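Local atomic coordinates of alpha-1,4-endofucoidanase (Mariniflexile fucanivorans, PDB entry 6DLH), a protein that hydrolyses alpha-1,4 linkages within fucoidan, as a retaining endo-acting glycoside hydrolase of family 107, and carries several bound calcium ions. Residues L46-L51 and W380-V385; V78-L83 and R143-V148; I220-F225 and N264-F269. All blocks are in the same frame, centred on the assembly; numbering follows the deposited sequence.

Contact 1. Residues L46-L51 and W380-V385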
# COMPACT_ATOMS: atom_id res chain seq x y z
N LEU A 46 6.53 -6.43 18.33
CA LEU A 46 5.11 -6.45 18.03
C LEU A 46 4.86 -5.75 16.70
O LEU A 46 5.21 -4.58 16.54
CB LEU A 46 4.37 -5.72 19.17
CG LEU A 46 2.88 -5.48 18.96
CD1 LEU A 46 2.13 -6.81 18.84
CD2 LEU A 46 2.30 -4.67 20.11
N GLY A 47 4.25 -6.47 15.75
CA GLY A 47 4.03 -5.93 14.42
C GLY A 47 2.55 -5.89 14.03
O GLY A 47 1.72 -6.54 14.65
N MET A 48 2.24 -5.09 13.00
CA MET A 48 0.89 -4.95 12.48
C MET A 48 0.95 -5.14 10.96
O MET A 48 2.04 -5.27 10.40
CB MET A 48 0.33 -3.56 12.80
CG MET A 48 0.48 -3.16 14.26
SD MET A 48 -0.23 -1.55 14.65
CE MET A 48 -1.98 -1.92 14.78
N LEU A 49 -0.23 -5.17 10.32
CA LEU A 49 -0.30 -5.41 8.89
C LEU A 49 -1.17 -4.35 8.24
O LEU A 49 -2.31 -4.14 8.67
CB LEU A 49 -0.86 -6.81 8.62
CG LEU A 49 -1.05 -7.14 7.13
CD1 LEU A 49 0.29 -7.20 6.42
CD2 LEU A 49 -1.81 -8.46 6.94
N TRP A 50 -0.65 -3.73 7.17
CA TRP A 50 -1.38 -2.73 6.40
C TRP A 50 -1.37 -3.12 4.93
O TRP A 50 -0.34 -3.01 4.25
CB TRP A 50 -0.79 -1.34 6.65
CG TRP A 50 -1.63 -0.20 6.17
CD1 TRP A 50 -2.66 0.41 6.84
CD2 TRP A 50 -1.49 0.51 4.93
NE1 TRP A 50 -3.17 1.44 6.09
CE2 TRP A 50 -2.47 1.52 4.92
CE3 TRP A 50 -0.63 0.39 3.83
CZ2 TRP A 50 -2.61 2.41 3.84
CZ3 TRP A 50 -0.76 1.26 2.77
CH2 TRP A 50 -1.75 2.25 2.78
N LEU A 51 -2.51 -3.62 4.45
CA LEU A 51 -2.54 -4.27 3.15
C LEU A 51 -3.79 -3.85 2.38
O LEU A 51 -4.89 -4.37 2.60
CB LEU A 51 -2.44 -5.79 3.34
CG LEU A 51 -2.50 -6.67 2.09
CD1 LEU A 51 -1.39 -6.30 1.11
CD2 LEU A 51 -2.41 -8.15 2.44
N TRP A 380 0.90 -9.22 13.81
CA TRP A 380 -0.54 -9.44 13.80
C TRP A 380 -1.08 -9.06 12.43
O TRP A 380 -0.76 -8.00 11.90
CB TRP A 380 -1.24 -8.67 14.92
CG TRP A 380 -1.24 -9.42 16.21
CD1 TRP A 380 -0.45 -9.20 17.30
CD2 TRP A 380 -2.04 -10.57 16.52
NE1 TRP A 380 -0.73 -10.11 18.28
CE2 TRP A 380 -1.70 -10.97 17.83
CE3 TRP A 380 -3.03 -11.28 15.83
CZ2 TRP A 380 -2.32 -12.05 18.45
CZ3 TRP A 380 -3.65 -12.35 16.44
CH2 TRP A 380 -3.28 -12.73 17.74
N GLY A 381 -1.90 -9.96 11.87
CA GLY A 381 -2.76 -9.60 10.76
C GLY A 381 -3.89 -8.73 11.29
O GLY A 381 -4.93 -9.25 11.69
N THR A 382 -3.66 -7.40 11.28
CA THR A 382 -4.57 -6.41 11.81
C THR A 382 -5.55 -5.97 10.73
O THR A 382 -5.12 -5.52 9.67
CB THR A 382 -3.79 -5.19 12.33
OG1 THR A 382 -2.95 -4.70 11.28
CG2 THR A 382 -2.96 -5.49 13.56
N PRO A 383 -6.88 -6.07 10.94
CA PRO A 383 -7.86 -5.74 9.90
C PRO A 383 -8.16 -4.25 9.72
O PRO A 383 -8.42 -3.53 10.69
CB PRO A 383 -9.12 -6.45 10.41
CG PRO A 383 -9.00 -6.41 11.92
CD PRO A 383 -7.51 -6.51 12.20
N LEU A 384 -8.17 -3.81 8.46
CA LEU A 384 -8.65 -2.49 8.10
C LEU A 384 -10.13 -2.60 7.76
O LEU A 384 -10.62 -3.70 7.51
CB LEU A 384 -7.83 -1.98 6.91
CG LEU A 384 -6.32 -1.98 7.10
CD1 LEU A 384 -5.62 -1.57 5.81
CD2 LEU A 384 -5.91 -1.07 8.26
N VAL A 385 -10.83 -1.46 7.73
CA VAL A 385 -12.27 -1.45 7.56
C VAL A 385 -12.67 -1.92 6.15
O VAL A 385 -13.59 -2.73 6.01
CB VAL A 385 -12.87 -0.08 7.92
CG1 VAL A 385 -14.29 0.12 7.38
CG2 VAL A 385 -12.83 0.16 9.43

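Contact 2. Residues V78-L83 and R143-V148. With CA (calcium ion), chain H.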
# COMPACT_ATOMS: atom_id res chain seq x y z
N VAL A 78 4.33 -0.81 19.87
CA VAL A 78 4.41 -1.46 18.57
C VAL A 78 5.76 -1.13 17.93
O VAL A 78 6.31 -0.05 18.12
CB VAL A 78 3.22 -1.06 17.68
CG1 VAL A 78 3.13 0.45 17.47
CG2 VAL A 78 3.25 -1.80 16.35
N ASP A 79 6.29 -2.08 17.14
CA ASP A 79 7.67 -2.04 16.69
C ASP A 79 7.74 -1.90 15.17
O ASP A 79 8.64 -1.25 14.66
CB ASP A 79 8.44 -3.25 17.22
CG ASP A 79 8.51 -3.28 18.74
OD1 ASP A 79 9.12 -2.37 19.32
OD2 ASP A 79 7.93 -4.22 19.34
N TYR A 80 6.79 -2.50 14.45
CA TYR A 80 6.90 -2.56 13.00
C TYR A 80 5.54 -2.81 12.36
O TYR A 80 4.59 -3.22 13.02
CB TYR A 80 7.96 -3.58 12.58
CG TYR A 80 7.60 -5.03 12.80
CD1 TYR A 80 7.74 -5.64 14.05
CD2 TYR A 80 7.12 -5.81 11.76
CE1 TYR A 80 7.41 -6.97 14.25
CE2 TYR A 80 6.79 -7.15 11.94
CZ TYR A 80 6.93 -7.72 13.19
OH TYR A 80 6.58 -9.04 13.36
N VAL A 81 5.48 -2.54 11.04
CA VAL A 81 4.31 -2.77 10.22
C VAL A 81 4.75 -3.51 8.95
O VAL A 81 5.77 -3.16 8.35
CB VAL A 81 3.62 -1.44 9.87
CG1 VAL A 81 2.43 -1.64 8.92
CG2 VAL A 81 3.19 -0.66 11.11
N GLN A 82 3.96 -4.52 8.55
CA GLN A 82 4.15 -5.24 7.30
C GLN A 82 3.39 -4.54 6.18
O GLN A 82 2.21 -4.21 6.34
CB GLN A 82 3.72 -6.71 7.43
CG GLN A 82 3.88 -7.50 6.13
CD GLN A 82 3.47 -8.95 6.21
OE1 GLN A 82 2.70 -9.44 5.39
NE2 GLN A 82 3.97 -9.66 7.21
N LEU A 83 4.09 -4.32 5.06
CA LEU A 83 3.55 -3.69 3.86
C LEU A 83 3.68 -4.66 2.69
O LEU A 83 4.59 -5.47 2.65
CB LEU A 83 4.35 -2.43 3.55
CG LEU A 83 4.40 -1.36 4.64
CD1 LEU A 83 5.50 -0.35 4.32
CD2 LEU A 83 3.04 -0.66 4.76
N ARG A 143 9.95 0.15 12.41
CA ARG A 143 10.65 -0.66 11.43
C ARG A 143 9.62 -1.22 10.45
O ARG A 143 8.42 -1.03 10.64
CB ARG A 143 11.47 -1.75 12.12
CG ARG A 143 12.75 -1.23 12.76
CD ARG A 143 13.41 -2.13 13.79
NE ARG A 143 14.58 -2.73 13.18
CZ ARG A 143 15.85 -2.48 13.51
NH1 ARG A 143 16.17 -2.08 14.72
NH2 ARG A 143 16.78 -2.64 12.60
N THR A 144 10.10 -1.88 9.38
CA THR A 144 9.20 -2.36 8.34
C THR A 144 9.52 -3.81 7.98
O THR A 144 10.66 -4.26 8.09
CB THR A 144 9.23 -1.44 7.11
OG1 THR A 144 10.44 -1.71 6.41
CG2 THR A 144 9.18 0.03 7.46
N GLU A 145 8.47 -4.52 7.57
CA GLU A 145 8.52 -5.88 7.05
C GLU A 145 7.80 -5.85 5.71
O GLU A 145 6.73 -5.25 5.61
CB GLU A 145 7.84 -6.85 8.03
CG GLU A 145 7.84 -8.31 7.59
CD GLU A 145 7.05 -9.29 8.47
OE1 GLU A 145 6.01 -8.88 9.05
OE2 GLU A 145 7.46 -10.47 8.57
N ILE A 146 8.39 -6.47 4.68
CA ILE A 146 7.84 -6.36 3.34
C ILE A 146 7.38 -7.73 2.87
O ILE A 146 8.14 -8.69 2.92
CB ILE A 146 8.86 -5.71 2.38
CG1 ILE A 146 9.27 -4.30 2.84
CG2 ILE A 146 8.32 -5.71 0.95
CD1 ILE A 146 8.18 -3.26 2.75
N TYR A 147 6.13 -7.78 2.39
CA TYR A 147 5.52 -9.01 1.90
C TYR A 147 5.72 -9.14 0.40
O TYR A 147 5.40 -8.22 -0.35
CB TYR A 147 4.02 -9.03 2.21
CG TYR A 147 3.31 -10.21 1.59
CD1 TYR A 147 2.92 -10.21 0.26
CD2 TYR A 147 3.03 -11.34 2.35
CE1 TYR A 147 2.27 -11.30 -0.31
CE2 TYR A 147 2.37 -12.43 1.80
CZ TYR A 147 1.99 -12.41 0.47
OH TYR A 147 1.35 -13.49 -0.05
N VAL A 148 6.20 -10.31 -0.03
CA VAL A 148 6.35 -10.66 -1.43
C VAL A 148 5.81 -12.07 -1.61
O VAL A 148 6.22 -12.99 -0.91
CB VAL A 148 7.81 -10.55 -1.91
CG1 VAL A 148 7.99 -11.16 -3.29
CG2 VAL A 148 8.32 -9.12 -1.89
CA CA H . 8.11 -2.98 21.38
O HOH W 1 6.98 -5.01 22.13
O HOH W 2 7.67 -2.82 23.93
O HOH W 3 8.98 -0.82 21.80
O HOH W 4 10.02 -4.16 21.83

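Contact 3. Residues I220-F225 and N264-F269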
# COMPACT_ATOMS: atom_id res chain seq x y z
N ILE A 220 13.88 -0.82 4.81
CA ILE A 220 13.26 -2.14 4.86
C ILE A 220 14.04 -3.00 5.84
O ILE A 220 15.22 -3.27 5.62
CB ILE A 220 13.26 -2.77 3.45
CG1 ILE A 220 12.36 -2.00 2.49
CG2 ILE A 220 12.89 -4.25 3.53
CD1 ILE A 220 12.33 -2.55 1.09
N ASP A 221 13.38 -3.47 6.92
CA ASP A 221 14.09 -4.22 7.94
C ASP A 221 13.94 -5.73 7.73
O ASP A 221 14.77 -6.50 8.21
CB ASP A 221 13.69 -3.82 9.36
CG ASP A 221 13.95 -2.36 9.66
OD1 ASP A 221 13.13 -1.53 9.24
OD2 ASP A 221 14.97 -2.06 10.32
N ALA A 222 12.87 -6.15 7.04
CA ALA A 222 12.53 -7.56 6.94
C ALA A 222 11.76 -7.81 5.65
O ALA A 222 11.05 -6.93 5.19
CB ALA A 222 11.71 -8.00 8.13
N TRP A 223 11.94 -9.02 5.09
CA TRP A 223 11.18 -9.51 3.95
C TRP A 223 10.55 -10.86 4.32
O TRP A 223 11.24 -11.74 4.82
CB TRP A 223 12.11 -9.71 2.74
CG TRP A 223 12.80 -8.50 2.21
CD1 TRP A 223 13.95 -7.93 2.68
CD2 TRP A 223 12.42 -7.73 1.05
NE1 TRP A 223 14.29 -6.86 1.91
CE2 TRP A 223 13.38 -6.71 0.90
CE3 TRP A 223 11.36 -7.81 0.13
CZ2 TRP A 223 13.30 -5.77 -0.12
CZ3 TRP A 223 11.29 -6.87 -0.87
CH2 TRP A 223 12.25 -5.87 -1.00
N CYS A 224 9.26 -11.04 4.03
CA CYS A 224 8.69 -12.37 4.19
C CYS A 224 8.12 -12.83 2.86
O CYS A 224 7.30 -12.13 2.27
CB CYS A 224 7.65 -12.42 5.31
SG CYS A 224 6.22 -11.34 5.06
N PHE A 225 8.56 -14.02 2.41
CA PHE A 225 8.20 -14.55 1.10
C PHE A 225 7.19 -15.68 1.26
O PHE A 225 7.51 -16.75 1.77
CB PHE A 225 9.45 -15.04 0.35
CG PHE A 225 10.42 -13.94 0.00
CD1 PHE A 225 10.21 -13.14 -1.12
CD2 PHE A 225 11.54 -13.70 0.79
CE1 PHE A 225 11.10 -12.12 -1.43
CE2 PHE A 225 12.42 -12.68 0.47
CZ PHE A 225 12.20 -11.89 -0.64
N ASN A 264 21.44 -6.24 6.57
CA ASN A 264 20.91 -6.54 7.89
C ASN A 264 19.44 -6.93 7.79
O ASN A 264 18.80 -7.21 8.80
CB ASN A 264 21.08 -5.36 8.85
CG ASN A 264 22.52 -5.08 9.21
OD1 ASN A 264 23.32 -5.99 9.42
ND2 ASN A 264 22.87 -3.80 9.30
N ALA A 265 18.90 -6.93 6.57
CA ALA A 265 17.50 -7.28 6.36
C ALA A 265 17.28 -8.74 6.75
O ALA A 265 18.01 -9.62 6.31
CB ALA A 265 17.12 -7.00 4.92
N ALA A 266 16.26 -8.98 7.59
CA ALA A 266 15.88 -10.31 8.03
C ALA A 266 14.93 -10.94 7.02
O ALA A 266 14.00 -10.28 6.55
CB ALA A 266 15.27 -10.23 9.41
N ILE A 267 15.15 -12.23 6.71
CA ILE A 267 14.44 -12.91 5.63
C ILE A 267 13.66 -14.08 6.21
O ILE A 267 14.15 -14.78 7.10
CB ILE A 267 15.41 -13.41 4.52
CG1 ILE A 267 16.52 -12.40 4.17
CG2 ILE A 267 14.66 -13.89 3.29
CD1 ILE A 267 16.03 -11.03 3.72
N ALA A 268 12.45 -14.31 5.66
CA ALA A 268 11.64 -15.46 6.03
C ALA A 268 10.91 -15.98 4.80
O ALA A 268 10.36 -15.19 4.05
CB ALA A 268 10.67 -15.10 7.14
N PHE A 269 10.87 -17.31 4.66
CA PHE A 269 10.16 -17.98 3.58
C PHE A 269 9.03 -18.83 4.15
O PHE A 269 9.22 -19.52 5.14
CB PHE A 269 11.13 -18.88 2.79
CG PHE A 269 12.24 -18.14 2.10
CD1 PHE A 269 13.43 -17.86 2.76
CD2 PHE A 269 12.09 -17.71 0.79
CE1 PHE A 269 14.45 -17.17 2.12
CE2 PHE A 269 13.11 -17.02 0.15
CZ PHE A 269 14.29 -16.75 0.82
O HOH W 5 16.50 -6.26 10.04

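Contact 1. Residues L46-L51 and W380-V385
The backbones of L46-L51 and W380-V385 run in roughly the same direction, 38° apart end to end, with M48 facing W380 and L49 facing G381. At one end W380 N donates to G47 O (2.9 Å). Beyond it the second segment has left its strand, and a side chain takes over the pairing: L49 N gives a fairly straight bond to T382 OG1 (2.9 Å, 162°). T382 holds this hydroxyl between its own backbone N and carbonyl carbon (chi1 54°); CG2, beside the backbone N, packs on CB and CE of M48. A valine in its place has no hydroxyl and would probably leave L49 N without its acceptor. Apolar contacts close both ends. L46 CD1 meets the edge of the W380 indole, in its plane, and L384 CD1 lies over the five-membered ring of W50, 4.1 Å from its centroid, a CH-pi contact. The contact joins strand 46-49 to the loop leaving its neighbour 377-379, in the parallel sheet of the presumed catalytic domain, consistent with the barrel-like fold of GH29 relatives; F405 of helix 399-415 packs on L46, M48 and T382, and T368 of helix 361-372 receives W380 NE1.

Contact 2. Residues V78-L83 and R143-V148
Y80-L83 and R143-I146 pair as parallel strands, and the grip is closest at the L83 end, where L83 N donates to E145 O (2.9 Å) and Y147 N to L83 O (2.8 Å). Q82 NE2 reaches E145 OE1 (2.9 Å) within the plane of its own amide but from above the carboxylate, the two groups being 85° apart. Both chains are extended with CG anti to the backbone N (chi1 179° and -180°), which lets the Q82 amide reach over the carboxylate; the Y80 ring adds its edge, its CE2 lying 3.5 Å from E145 OE1. The carboxylate is also hydrogen-bonded to T379 and Y290. At the other end R143 N makes a normal bond to D79 O (3.0 Å); the looseness lies in the weak bond from V81 N to R143 O (3.3 Å) and in the partly exposed arginine, which leads away to a salt bridge with D221 and a cation-pi contact with W41. Close by, D79 OD1 and OD2 each bind the calcium ion at 2.4 Å, with four waters and T77 completing the site. Linked through helix 129-139, the strands form a beta-alpha-beta crossover; strands 46-49 and 222-226 flank them, and L137 of that helix packs on V81, L83 and T144.

Contact 3. Residues I220-F225 and N264-F269
At the start of I220-F225 the first touch is made by the backbone, I220 O lying near the methyl of A265, while the I220 side chain has its CG2 over one face of the W223 indole, toward the rim. D221 follows with its CB pointing away from N264-F269, and its OD1 bonds T144 N of neighbouring strand 143-149; its carbonyl serves this contact, D221 O taking the bond from A266 N (3.0 Å). A222 opens the paired strands, which run parallel. Its methyl lies on the same side of the sheet as that of A266, CB to CB 4.4 Å, and small residues continue this face. W223 N then donates to A266 O (2.8 Å), and W223 O accepts from A268 N through a more bent bond (141°). The indole stands on the other face with CG anti to the carbonyl carbon (chi1 -62°), and the turn of the ring at chi2 (82°) presents W223 CD1 to I267 CD1, 3.9 Å away; the A265 methyl meets the ring edge in its plane. C224 returns to the small-residue face beside A268. F225 closes the run. F225 N donates to A268 O (2.7 Å), and its ring has I267 CG2 at the edge, in plane. The F269 ring lies alongside, nearly parallel but slid so far that the centroids are 5.2 Å apart and overlap is slight; F225 CD2 sits over its face. The two faces thus differ in chemistry: A222, C224, A266 and A268 are small on one, whereas W223, F225, I267 and F269 make the other a greasy layer against helices 198-216 and 249-259. Such a division is consistent with backbone bonds setting the register and the bulky apolar groups packing the sheet on its helices.

How the contacts relate
The three contacts sample one parallel sheet, and all are largely buried. Contacts 1 and 2 have centres 9 Å apart and meet directly through strands 46-49 and 80-84, where M48 O lies 2.8 Å from Q82 N, a probable hydrogen bond. Contacts 2 and 3 join likewise through strands 143-149 and 222-226, whereas contacts 1 and 3 do not touch. Chemistry changes with position: contact 1 relies on a threonine hydroxyl where regular pairing lapses, contact 2 places polar side chains mid-sheet and reaches a calcium ion at one end, and contact 3, at strand 266-269, is almost wholly apolar in its side chains.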